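Local coordinates for CIR protein (Plasmodium chabaudi chabaudi, PDB 6ZYV) that is of unknown function but belongs to the variant Plasmodium-interspersed repeat (PIR) family of the malaria parasite and is probably presented on the infected red blood cell, at residues P155-I160 against S206-I211; N116-E119 against N123-S126; V11-K16 against E170-E175. The protein carries 5 engineered substitutions. One frame throughout, in Å; residues are numbered along the deposited sequence.

Contact 1: residues P155-I160 against S206-I211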
ATOM      1  N   PRO A 155     -11.038  -2.236   4.016  1.00 49.27           N
ATOM      2  CA  PRO A 155     -11.306  -0.870   3.498  1.00 49.32           C
ATOM      3  C   PRO A 155     -11.161   0.250   4.539  1.00 48.76           C
ATOM      4  O   PRO A 155     -10.569   1.270   4.241  1.00 48.82           O
ATOM      5  CB  PRO A 155     -12.735  -0.970   2.961  1.00 51.13           C
ATOM      6  CG  PRO A 155     -12.917  -2.405   2.648  1.00 51.97           C
ATOM      7  CD  PRO A 155     -12.189  -3.125   3.755  1.00 50.06           C
ATOM      8  N   LYS A 156     -11.651   0.046   5.762  1.00 48.90           N
ATOM      9  CA  LYS A 156     -11.524   1.032   6.843  1.00 48.79           C
ATOM     10  C   LYS A 156     -10.084   1.109   7.368  1.00 47.23           C
ATOM     11  O   LYS A 156      -9.612   2.189   7.710  1.00 47.94           O
ATOM     12  CB  LYS A 156     -12.518   0.735   7.981  1.00 51.23           C
ATOM     13  CG  LYS A 156     -13.950   0.980   7.547  1.00 58.17           C
ATOM     14  CD  LYS A 156     -14.999   0.503   8.576  1.00 64.81           C
ATOM     15  CE  LYS A 156     -16.391   0.403   7.963  1.00 70.69           C
ATOM     16  NZ  LYS A 156     -17.448  -0.015   8.945  1.00 73.13           N
ATOM     17  N   PHE A 157      -9.368  -0.015   7.385  1.00 44.66           N
ATOM     18  CA  PHE A 157      -7.971  -0.047   7.810  1.00 42.29           C
ATOM     19  C   PHE A 157      -7.124   0.778   6.829  1.00 41.65           C
ATOM     20  O   PHE A 157      -6.216   1.511   7.242  1.00 41.72           O
ATOM     21  CB  PHE A 157      -7.487  -1.518   7.894  1.00 40.56           C
ATOM     22  CG  PHE A 157      -6.036  -1.710   8.240  1.00 39.38           C
ATOM     23  CD1 PHE A 157      -5.626  -1.835   9.559  1.00 39.24           C
ATOM     24  CD2 PHE A 157      -5.076  -1.757   7.251  1.00 39.38           C
ATOM     25  CE1 PHE A 157      -4.283  -2.029   9.873  1.00 39.27           C
ATOM     26  CE2 PHE A 157      -3.733  -1.940   7.570  1.00 38.88           C
ATOM     27  CZ  PHE A 157      -3.346  -2.057   8.877  1.00 38.65           C
ATOM     28  N   TYR A 158      -7.434   0.670   5.532  1.00 41.34           N
ATOM     29  CA  TYR A 158      -6.760   1.422   4.471  1.00 41.16           C
ATOM     30  C   TYR A 158      -6.961   2.928   4.641  1.00 42.74           C
ATOM     31  O   TYR A 158      -6.043   3.688   4.393  1.00 42.57           O
ATOM     32  CB  TYR A 158      -7.268   0.974   3.077  1.00 40.69           C
ATOM     33  CG  TYR A 158      -6.428   1.557   1.964  1.00 40.53           C
ATOM     34  CD1 TYR A 158      -5.187   1.022   1.655  1.00 40.94           C
ATOM     35  CD2 TYR A 158      -6.818   2.710   1.301  1.00 41.76           C
ATOM     36  CE1 TYR A 158      -4.379   1.575   0.660  1.00 42.10           C
ATOM     37  CE2 TYR A 158      -6.003   3.292   0.322  1.00 42.98           C
ATOM     38  CZ  TYR A 158      -4.786   2.711  -0.007  1.00 43.48           C
ATOM     39  OH  TYR A 158      -3.969   3.266  -0.973  1.00 45.71           O
ATOM     40  N   ASP A 159      -8.148   3.365   5.080  1.00 45.09           N
ATOM     41  CA  ASP A 159      -8.403   4.781   5.371  1.00 47.02           C
ATOM     42  C   ASP A 159      -7.479   5.290   6.498  1.00 45.97           C
ATOM     43  O   ASP A 159      -6.986   6.409   6.420  1.00 46.64           O
ATOM     44  CB  ASP A 159      -9.870   5.008   5.733  1.00 52.40           C
ATOM     45  CG  ASP A 159     -10.771   4.995   4.504  1.00 66.08           C
ATOM     46  OD1 ASP A 159     -10.295   5.379   3.409  1.00 68.74           O
ATOM     47  OD2 ASP A 159     -11.954   4.593   4.632  1.00 72.56           O
ATOM     48  N   ILE A 160      -7.216   4.459   7.517  1.00 44.31           N
ATOM     49  CA  ILE A 160      -6.275   4.805   8.584  1.00 43.47           C
ATOM     50  C   ILE A 160      -4.852   4.929   7.992  1.00 42.97           C
ATOM     51  O   ILE A 160      -4.134   5.875   8.302  1.00 42.85           O
ATOM     52  CB  ILE A 160      -6.329   3.759   9.720  1.00 42.66           C
ATOM     53  CG1 ILE A 160      -7.771   3.614  10.273  1.00 43.66           C
ATOM     54  CG2 ILE A 160      -5.328   4.096  10.822  1.00 42.50           C
ATOM     55  CD1 ILE A 160      -8.335   4.879  10.874  1.00 44.91           C
ATOM     56  N   SER A 206      -4.758 -13.216  15.434  1.00 42.93           N
ATOM     57  CA  SER A 206      -3.616 -13.612  14.618  1.00 42.88           C
ATOM     58  C   SER A 206      -3.510 -12.830  13.332  1.00 43.12           C
ATOM     59  O   SER A 206      -2.415 -12.375  12.996  1.00 42.99           O
ATOM     60  CB  SER A 206      -3.667 -15.098  14.268  1.00 44.48           C
ATOM     61  OG  SER A 206      -3.612 -15.949  15.400  1.00 49.13           O
ATOM     62  N   SER A 207      -4.644 -12.690  12.605  1.00 43.12           N
ATOM     63  CA  SER A 207      -4.718 -12.002  11.318  1.00 42.62           C
ATOM     64  C   SER A 207      -4.533 -10.528  11.460  1.00 39.86           C
ATOM     65  O   SER A 207      -3.943  -9.907  10.567  1.00 38.50           O
ATOM     66  CB  SER A 207      -6.073 -12.251  10.663  1.00 46.79           C
ATOM     67  OG  SER A 207      -6.190 -13.635  10.402  1.00 53.96           O
ATOM     68  N   TYR A 208      -5.108  -9.939  12.525  1.00 39.33           N
ATOM     69  CA  TYR A 208      -4.965  -8.511  12.706  1.00 39.39           C
ATOM     70  C   TYR A 208      -3.498  -8.174  13.033  1.00 39.46           C
ATOM     71  O   TYR A 208      -2.962  -7.228  12.471  1.00 39.05           O
ATOM     72  CB  TYR A 208      -5.922  -7.956  13.750  1.00 39.56           C
ATOM     73  CG  TYR A 208      -5.886  -6.446  13.742  1.00 39.95           C
ATOM     74  CD1 TYR A 208      -6.507  -5.721  12.728  1.00 40.51           C
ATOM     75  CD2 TYR A 208      -5.143  -5.742  14.688  1.00 39.92           C
ATOM     76  CE1 TYR A 208      -6.402  -4.337  12.659  1.00 40.95           C
ATOM     77  CE2 TYR A 208      -5.049  -4.357  14.642  1.00 40.41           C
ATOM     78  CZ  TYR A 208      -5.680  -3.659  13.621  1.00 41.58           C
ATOM     79  OH  TYR A 208      -5.588  -2.297  13.523  1.00 43.16           O
ATOM     80  N   LYS A 209      -2.819  -9.032  13.847  1.00 39.61           N
ATOM     81  CA  LYS A 209      -1.412  -8.875  14.257  1.00 40.02           C
ATOM     82  C   LYS A 209      -0.445  -8.804  13.079  1.00 40.82           C
ATOM     83  O   LYS A 209       0.642  -8.215  13.201  1.00 40.84           O
ATOM     84  CB  LYS A 209      -0.961  -9.996  15.238  1.00 41.21           C
ATOM     85  CG  LYS A 209      -1.447  -9.907  16.717  1.00 44.68           C
ATOM     86  CD  LYS A 209      -1.758 -11.358  17.279  1.00 49.34           C
ATOM     87  CE  LYS A 209      -0.934 -11.951  18.417  1.00 52.48           C
ATOM     88  NZ  LYS A 209      -1.384 -13.330  18.809  1.00 51.39           N
ATOM     89  N   GLN A 210      -0.818  -9.411  11.936  1.00 40.86           N
ATOM     90  CA  GLN A 210       0.029  -9.397  10.755  1.00 40.58           C
ATOM     91  C   GLN A 210      -0.176  -8.177   9.874  1.00 40.06           C
ATOM     92  O   GLN A 210       0.694  -7.902   9.047  1.00 39.98           O
ATOM     93  CB  GLN A 210      -0.116 -10.678   9.942  1.00 43.51           C
ATOM     94  CG  GLN A 210       0.466 -11.901  10.615  1.00 50.13           C
ATOM     95  CD  GLN A 210       0.952 -12.915   9.603  1.00 58.66           C
ATOM     96  OE1 GLN A 210       0.436 -14.030   9.524  1.00 62.42           O
ATOM     97  NE2 GLN A 210       1.953 -12.550   8.798  1.00 58.41           N
ATOM     98  N   ILE A 211      -1.311  -7.460   9.991  1.00 39.45           N
ATOM     99  CA  ILE A 211      -1.477  -6.207   9.208  1.00 39.53           C
ATOM    100  C   ILE A 211      -1.131  -4.969  10.065  1.00 38.97           C
ATOM    101  O   ILE A 211      -0.660  -3.978   9.537  1.00 38.57           O
ATOM    102  CB  ILE A 211      -2.844  -6.081   8.500  1.00 40.33           C
ATOM    103  CG1 ILE A 211      -3.992  -5.991   9.517  1.00 41.62           C
ATOM    104  CG2 ILE A 211      -3.026  -7.269   7.594  1.00 40.96           C
ATOM    105  CD1 ILE A 211      -5.341  -5.664   8.904  1.00 43.44           C
TER
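Phe157 is the residue of 155-160 through which this helix meets 206-211, and its ring is received by Tyr208 and Ile211. The CA-CB bond of Phe157 points toward 206-211, and with CG trans to the backbone nitrogen (chi1 176°) the ring is carried to Tyr208 and Ile211. Ile211 lies over one face: its CD1 stands 3.9 Å from the centroid of the Phe157 ring and 9° off the normal, a CH-pi contact over the ring centre. Chi1 of Ile211, 65°, places CG1 between its own backbone nitrogen and carbonyl carbon, and from there the extended branch carries CD1 onto the aromatic face. CG1 itself comes within 4.0 Å of Phe157 CE1, so the two side chains slide past each other in opposite directions. The far end of the same ring touches backbone, Phe157 CZ lying 3.4 Å from Ile211 O. At the ring edge, near its plane, sits the hydroxyl of Tyr208, with OH 3.9 Å from Phe157 CE1; this is packing, since that OH is hydrogen-bonded to the OH of Tyr192. The two aromatic side chains run obliquely to each other, Tyr208 CE1 approaching Phe157 CD1 to 4.1 Å. No hydrogen bond joins the two segments. A helical turn after Phe157, Ile160 packs on Leu215 of helix 213-226, which touches Phe157 as well, while Met147 and Ile153 back Ile211. Aromatic and branched aliphatic side chains pack together between helix 154-174 and the weakly bonded helix 206-211, as part of the hydrophobic core of this all-helical PIR ectodomain.

Contact 2: residues N116-E119 against N123-S126. Engineered in segment 123-126: Ala125 (natural residue Thr).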
ATOM      1  N   ASN A 116      -5.043 -14.343 -12.726  1.00 58.48           N
ATOM      2  CA  ASN A 116      -5.507 -14.078 -14.085  1.00 60.19           C
ATOM      3  C   ASN A 116      -5.094 -12.745 -14.699  1.00 59.70           C
ATOM      4  O   ASN A 116      -5.257 -12.598 -15.907  1.00 61.31           O
ATOM      5  CB  ASN A 116      -7.019 -14.213 -14.181  1.00 63.14           C
ATOM      6  CG  ASN A 116      -7.515 -15.610 -13.920  1.00 69.35           C
ATOM      7  OD1 ASN A 116      -8.496 -15.815 -13.207  1.00 71.24           O
ATOM      8  ND2 ASN A 116      -6.842 -16.605 -14.486  1.00 71.62           N
ATOM      9  N   HIS A 117      -4.625 -11.769 -13.914  1.00 57.72           N
ATOM     10  CA  HIS A 117      -4.259 -10.464 -14.464  1.00 56.77           C
ATOM     11  C   HIS A 117      -2.878  -9.986 -14.100  1.00 55.09           C
ATOM     12  O   HIS A 117      -2.337  -9.157 -14.830  1.00 55.22           O
ATOM     13  CB  HIS A 117      -5.280  -9.394 -14.108  1.00 57.92           C
ATOM     14  CG  HIS A 117      -6.637  -9.669 -14.658  1.00 63.10           C
ATOM     15  ND1 HIS A 117      -6.941  -9.465 -16.002  1.00 66.43           N
ATOM     16  CD2 HIS A 117      -7.723 -10.181 -14.040  1.00 64.95           C
ATOM     17  CE1 HIS A 117      -8.203  -9.847 -16.144  1.00 67.83           C
ATOM     18  NE2 HIS A 117      -8.720 -10.271 -14.987  1.00 67.40           N
ATOM     19  N   ILE A 118      -2.295 -10.477 -13.002  1.00 53.63           N
ATOM     20  CA  ILE A 118      -0.953 -10.026 -12.609  1.00 53.42           C
ATOM     21  C   ILE A 118       0.088 -11.030 -13.041  1.00 54.53           C
ATOM     22  O   ILE A 118       1.021 -10.673 -13.751  1.00 55.15           O
ATOM     23  CB  ILE A 118      -0.882  -9.658 -11.107  1.00 52.29           C
ATOM     24  CG1 ILE A 118      -1.681  -8.374 -10.860  1.00 53.30           C
ATOM     25  CG2 ILE A 118       0.566  -9.512 -10.637  1.00 51.33           C
ATOM     26  CD1 ILE A 118      -2.092  -8.229  -9.585  1.00 54.56           C
ATOM     27  N   GLU A 119      -0.096 -12.296 -12.666  1.00 55.22           N
ATOM     28  CA  GLU A 119       0.817 -13.353 -13.099  1.00 56.73           C
ATOM     29  C   GLU A 119       0.766 -13.554 -14.639  1.00 57.61           C
ATOM     30  O   GLU A 119       1.732 -13.999 -15.232  1.00 58.74           O
ATOM     31  CB  GLU A 119       0.534 -14.643 -12.336  1.00 59.09           C
ATOM     32  CG  GLU A 119       0.828 -14.468 -10.859  1.00 64.63           C
ATOM     33  CD  GLU A 119       0.709 -15.722 -10.017  1.00 73.08           C
ATOM     34  OE1 GLU A 119       1.395 -15.794  -8.969  1.00 73.63           O
ATOM     35  OE2 GLU A 119      -0.067 -16.629 -10.399  1.00 76.96           O
ATOM     36  N   ASN A 123       5.266  -8.563 -17.927  1.00 59.04           N
ATOM     37  CA  ASN A 123       6.121  -7.625 -17.215  1.00 58.44           C
ATOM     38  C   ASN A 123       6.328  -7.933 -15.744  1.00 57.79           C
ATOM     39  O   ASN A 123       7.238  -7.387 -15.121  1.00 57.77           O
ATOM     40  CB  ASN A 123       5.557  -6.235 -17.401  1.00 59.08           C
ATOM     41  CG  ASN A 123       5.648  -5.833 -18.847  1.00 61.37           C
ATOM     42  OD1 ASN A 123       6.726  -5.597 -19.355  1.00 63.28           O
ATOM     43  ND2 ASN A 123       4.539  -5.783 -19.552  1.00 61.93           N
ATOM     44  N   TYR A 124       5.477  -8.801 -15.179  1.00 57.17           N
ATOM     45  CA  TYR A 124       5.567  -9.200 -13.797  1.00 57.18           C
ATOM     46  C   TYR A 124       6.797 -10.111 -13.598  1.00 58.92           C
ATOM     47  O   TYR A 124       7.606  -9.857 -12.709  1.00 58.91           O
ATOM     48  CB  TYR A 124       4.265  -9.915 -13.387  1.00 56.06           C
ATOM     49  CG  TYR A 124       4.252 -10.373 -11.952  1.00 54.90           C
ATOM     50  CD1 TYR A 124       4.279  -9.457 -10.912  1.00 54.71           C
ATOM     51  CD2 TYR A 124       4.180 -11.719 -11.635  1.00 55.52           C
ATOM     52  CE1 TYR A 124       4.245  -9.869  -9.589  1.00 55.08           C
ATOM     53  CE2 TYR A 124       4.138 -12.146 -10.312  1.00 55.82           C
ATOM     54  CZ  TYR A 124       4.182 -11.217  -9.292  1.00 56.09           C
ATOM     55  OH  TYR A 124       4.164 -11.614  -7.978  1.00 56.94           O
ATOM     56  N   ALA A 125       6.961 -11.136 -14.445  1.00 60.49           N
ATOM     57  CA  ALA A 125       8.117 -12.030 -14.337  1.00 62.89           C
ATOM     58  C   ALA A 125       9.461 -11.349 -14.734  1.00 64.23           C
ATOM     59  O   ALA A 125      10.493 -11.636 -14.115  1.00 64.97           O
ATOM     60  CB  ALA A 125       7.896 -13.277 -15.179  1.00 63.87           C
ATOM     61  N   SER A 126       9.437 -10.423 -15.712  1.00 64.48           N
ATOM     62  CA  SER A 126      10.678  -9.793 -16.163  1.00 66.16           C
ATOM     63  C   SER A 126      11.130  -8.555 -15.372  1.00 66.03           C
ATOM     64  O   SER A 126      12.331  -8.279 -15.342  1.00 66.79           O
ATOM     65  CB  SER A 126      10.624  -9.475 -17.658  1.00 69.26           C
ATOM     66  OG  SER A 126       9.403  -8.883 -18.071  1.00 72.73           O
TER
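Ile118 and Tyr124 meet across a short connection between two consecutive helices of the all-helical fold: helix 110-118 is followed, after a short link, by helix 122-127. The closely packed half of the contact is the pair itself. Ile118 carries its CG2 methyl over one face of the phenol, 3.9 Å from the centroid of the Tyr124 ring and 17° off the normal, a CH-pi contact displaced toward the rim. CD1 is the nearest ring atom, 3.7 Å from Ile118 CG2. The methyl gets there because CG2 is the branch of Ile118 that lies trans to the backbone nitrogen. Tyr124 in turn has its CA-CB bond directed at 116-119, and a chi1 of -180° sets the ring beside Ile118 and Glu119. Ile118 also packs on Phe63 and Phe113, and the tyrosine is flanked by Ile64 and Leu67 of helix 55-71 and by Tyr136 and Val140 of helix 134-149, so the ring is a buried element of the helical bundle. Its hydroxyl is hydrogen-bonded to the OH of Tyr114, which fixes the polar end of an otherwise apolar group.

Toward Glu119 the packing is looser and partly open to solvent. This side chain runs alongside Tyr124 in the same direction, its carboxylate plane turned 41° from the ring, and touches it with aliphatic carbon only: Glu119 CG is 4.1 Å from Tyr124 CE2. The charged end is held by a salt bridge between OE1 and Lys137 NZ. Between the two halves lies the peptide after Ile118, whose carbonyl oxygen presses against the root of the aromatic side chain, with Ile118 O 3.4 Å from Tyr124 CB.

Contact 3: residues V11-K16 against E170-E175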
ATOM      1  N   VAL A  11       6.802   4.911  -0.049  1.00 47.31           N
ATOM      2  CA  VAL A  11       5.610   4.087  -0.284  1.00 45.70           C
ATOM      3  C   VAL A  11       4.367   4.953  -0.449  1.00 45.78           C
ATOM      4  O   VAL A  11       3.621   4.771  -1.415  1.00 45.96           O
ATOM      5  CB  VAL A  11       5.460   3.050   0.847  1.00 45.21           C
ATOM      6  CG1 VAL A  11       4.113   2.330   0.793  1.00 45.07           C
ATOM      7  CG2 VAL A  11       6.609   2.055   0.823  1.00 44.80           C
ATOM      8  N   CYS A  12       4.185   5.946   0.450  1.00 46.04           N
ATOM      9  CA  CYS A  12       3.043   6.875   0.425  1.00 46.95           C
ATOM     10  C   CYS A  12       3.042   7.737  -0.833  1.00 47.82           C
ATOM     11  O   CYS A  12       1.993   7.998  -1.428  1.00 49.18           O
ATOM     12  CB  CYS A  12       3.005   7.726   1.696  1.00 48.16           C
ATOM     13  SG  CYS A  12       2.656   6.786   3.205  1.00 51.12           S
ATOM     14  N   LYS A  13       4.226   8.146  -1.265  1.00 47.52           N
ATOM     15  CA  LYS A  13       4.413   8.947  -2.466  1.00 48.41           C
ATOM     16  C   LYS A  13       4.077   8.119  -3.703  1.00 46.71           C
ATOM     17  O   LYS A  13       3.353   8.586  -4.570  1.00 46.78           O
ATOM     18  CB  LYS A  13       5.893   9.393  -2.504  1.00 52.83           C
ATOM     19  CG  LYS A  13       6.196  10.700  -3.196  1.00 60.12           C
ATOM     20  CD  LYS A  13       7.332  11.399  -2.440  1.00 66.94           C
ATOM     21  CE  LYS A  13       8.342  12.102  -3.302  1.00 72.97           C
ATOM     22  NZ  LYS A  13       9.411  12.714  -2.455  1.00 75.44           N
ATOM     23  N   ASP A  14       4.583   6.880  -3.782  1.00 45.96           N
ATOM     24  CA  ASP A  14       4.357   6.013  -4.936  1.00 45.70           C
ATOM     25  C   ASP A  14       2.906   5.617  -5.082  1.00 45.70           C
ATOM     26  O   ASP A  14       2.386   5.650  -6.194  1.00 45.69           O
ATOM     27  CB  ASP A  14       5.260   4.768  -4.887  1.00 46.33           C
ATOM     28  CG  ASP A  14       6.741   5.082  -4.912  1.00 49.76           C
ATOM     29  OD1 ASP A  14       7.106   6.175  -5.390  1.00 51.26           O
ATOM     30  OD2 ASP A  14       7.535   4.249  -4.404  1.00 51.10           O
ATOM     31  N   ILE A  15       2.231   5.308  -3.963  1.00 45.81           N
ATOM     32  CA  ILE A  15       0.817   4.944  -4.020  1.00 47.12           C
ATOM     33  C   ILE A  15      -0.009   6.120  -4.543  1.00 49.29           C
ATOM     34  O   ILE A  15      -0.818   5.938  -5.461  1.00 49.16           O
ATOM     35  CB  ILE A  15       0.289   4.390  -2.659  1.00 46.86           C
ATOM     36  CG1 ILE A  15       0.895   3.012  -2.358  1.00 46.71           C
ATOM     37  CG2 ILE A  15      -1.225   4.328  -2.654  1.00 47.49           C
ATOM     38  CD1 ILE A  15       0.568   2.433  -1.004  1.00 46.93           C
ATOM     39  N   LYS A  16       0.262   7.341  -4.036  1.00 51.27           N
ATOM     40  CA  LYS A  16      -0.457   8.516  -4.541  1.00 54.06           C
ATOM     41  C   LYS A  16      -0.255   8.714  -6.054  1.00 56.28           C
ATOM     42  O   LYS A  16      -1.219   8.973  -6.795  1.00 57.33           O
ATOM     43  CB  LYS A  16      -0.117   9.801  -3.768  1.00 57.42           C
ATOM     44  CG  LYS A  16      -0.906  11.019  -4.293  1.00 64.61           C
ATOM     45  CD  LYS A  16      -1.906  11.577  -3.273  1.00 71.84           C
ATOM     46  CE  LYS A  16      -2.571  12.877  -3.688  1.00 77.62           C
ATOM     47  NZ  LYS A  16      -3.412  12.686  -4.903  1.00 80.40           N
ATOM     48  N   GLU A 170       2.944  15.670   4.593  1.00 62.50           N
ATOM     49  CA  GLU A 170       3.133  16.944   5.266  1.00 65.16           C
ATOM     50  C   GLU A 170       4.578  17.107   5.719  1.00 67.70           C
ATOM     51  O   GLU A 170       5.178  18.155   5.502  1.00 68.41           O
ATOM     52  CB  GLU A 170       2.172  17.079   6.453  1.00 66.80           C
ATOM     53  CG  GLU A 170       0.746  17.387   6.057  1.00 71.60           C
ATOM     54  CD  GLU A 170       0.643  18.612   5.173  1.00 80.00           C
ATOM     55  OE1 GLU A 170       1.073  19.702   5.623  1.00 81.14           O
ATOM     56  OE2 GLU A 170       0.185  18.468   4.016  1.00 82.95           O
ATOM     57  N   LEU A 171       5.148  16.061   6.302  1.00 68.87           N
ATOM     58  CA  LEU A 171       6.540  16.074   6.735  1.00 71.81           C
ATOM     59  C   LEU A 171       7.482  16.270   5.535  1.00 75.30           C
ATOM     60  O   LEU A 171       8.490  16.950   5.646  1.00 75.79           O
ATOM     61  CB  LEU A 171       6.838  14.742   7.429  1.00 71.06           C
ATOM     62  CG  LEU A 171       8.259  14.508   7.853  1.00 72.46           C
ATOM     63  CD1 LEU A 171       8.586  15.323   9.078  1.00 73.53           C
ATOM     64  CD2 LEU A 171       8.501  13.045   8.098  1.00 72.51           C
ATOM     65  N   ASP A 172       7.135  15.682   4.392  1.00 77.82           N
ATOM     66  CA  ASP A 172       7.901  15.746   3.159  1.00 81.54           C
ATOM     67  C   ASP A 172       7.953  17.164   2.594  1.00 85.29           C
ATOM     68  O   ASP A 172       8.969  17.544   2.013  1.00 86.45           O
ATOM     69  CB  ASP A 172       7.293  14.784   2.126  1.00 84.28           C
ATOM     70  CG  ASP A 172       8.181  14.475   0.936  1.00 92.16           C
ATOM     71  OD1 ASP A 172       9.389  14.813   0.991  1.00 94.06           O
ATOM     72  OD2 ASP A 172       7.671  13.884  -0.052  1.00 95.01           O
ATOM     73  N   LYS A 173       6.884  17.952   2.776  1.00 87.24           N
ATOM     74  CA  LYS A 173       6.858  19.318   2.266  1.00 90.42           C
ATOM     75  C   LYS A 173       7.332  20.350   3.298  1.00 93.46           C
ATOM     76  O   LYS A 173       8.064  21.272   2.939  1.00 95.00           O
ATOM     77  CB  LYS A 173       5.482  19.671   1.674  1.00 92.60           C
ATOM     78  CG  LYS A 173       4.381  19.968   2.680  1.00 96.73           C
ATOM     79  CD  LYS A 173       3.015  20.021   2.001  1.00101.17           C
ATOM     80  CE  LYS A 173       2.099  21.028   2.649  1.00105.64           C
ATOM     81  NZ  LYS A 173       0.716  20.925   2.121  1.00107.95           N
ATOM     82  N   ASN A 174       6.959  20.195   4.575  1.00 94.33           N
ATOM     83  CA  ASN A 174       7.383  21.132   5.621  1.00 96.64           C
ATOM     84  C   ASN A 174       8.847  20.921   6.051  1.00 97.67           C
ATOM     85  O   ASN A 174       9.479  21.863   6.549  1.00 99.09           O
ATOM     86  CB  ASN A 174       6.440  21.078   6.826  1.00 98.14           C
ATOM     87  CG  ASN A 174       5.103  21.734   6.573  1.00102.52           C
ATOM     88  OD1 ASN A 174       4.162  21.112   6.059  1.00103.52           O
ATOM     89  ND2 ASN A 174       4.986  23.008   6.931  1.00104.12           N
ATOM     90  N   GLU A 175       9.372  19.684   5.845  1.00 96.59           N
ATOM     91  CA  GLU A 175      10.743  19.253   6.133  1.00 96.79           C
ATOM     92  C   GLU A 175      11.045  19.319   7.662  1.00 95.64           C
ATOM     93  O   GLU A 175      10.528  18.480   8.397  1.00 95.09           O
ATOM     94  CB  GLU A 175      11.761  20.007   5.235  1.00101.35           C
ATOM     95  CG  GLU A 175      11.460  19.881   3.748  1.00108.21           C
ATOM     96  CD  GLU A 175      12.218  20.844   2.851  1.00117.67           C
ATOM     97  OE1 GLU A 175      12.828  21.803   3.380  1.00120.16           O
ATOM     98  OE2 GLU A 175      12.195  20.642   1.614  1.00120.22           O
TER
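Lys13 reaches from helix 8-20 to Asp172 near the end of helix 154-174, and this one pair makes the whole contact. The CA-CB bond of Lys13 already points at the opposite helix, but CB and CG are still too far away to touch it. Chi1 of -151° sets CG roughly trans to the backbone nitrogen; the chain then bends at chi2 and chi3 and crosses Asp172 at about a right angle. CD is the first atom to arrive, 3.5 Å from Asp172 OD2. CE follows at 3.8 Å from the same Asp172 oxygen, and at the tip NZ donates a hydrogen bond to Asp172 OD2 over 3.2 Å, forming a salt bridge. The ammonium takes the syn lone pair of OD2, the side of the other carboxylate oxygen, yet OD1 of Asp172 stays 4.0 Å from Lys13 NZ, so the bridge is made through one carboxylate oxygen.

The bridge spans the outside of a helix pair that is also joined covalently: Cys12, the residue before Lys13, forms a disulfide with Cys165 on helix 154-174, tying the N-terminal helix of the PIR ectodomain to the long helix. Val11 and Ile15 pack onto helix 81-101 at Tyr87, Tyr90 and Trp94. On the partner helix, Leu171 is packed against Leu222 and Cys226 of helix 213-226, while Lys173 NZ holds Glu170 OE2 at 3.1 Å in a salt bridge within the segment.

Contacts 1 and 3 both draw on helix 154-174, one near its start and one at its end, and they touch through Tyr158 OH and Ile15 CG2, 3.4 Å apart. Contact 2 stands apart, its nearest atoms about 14 Å from either of the others, and joins helices 110-118 and 122-127. Chemistry follows depth. Contacts 1 and 2 are buried, and each sets an isoleucine methyl over an aromatic face without any hydrogen bond across. Contact 3 is at the surface and consists of a single salt bridge. Sequence separation differs as well: contact 2 joins neighbouring helices, contact 1 spans 45 intervening residues and contact 3 spans 153.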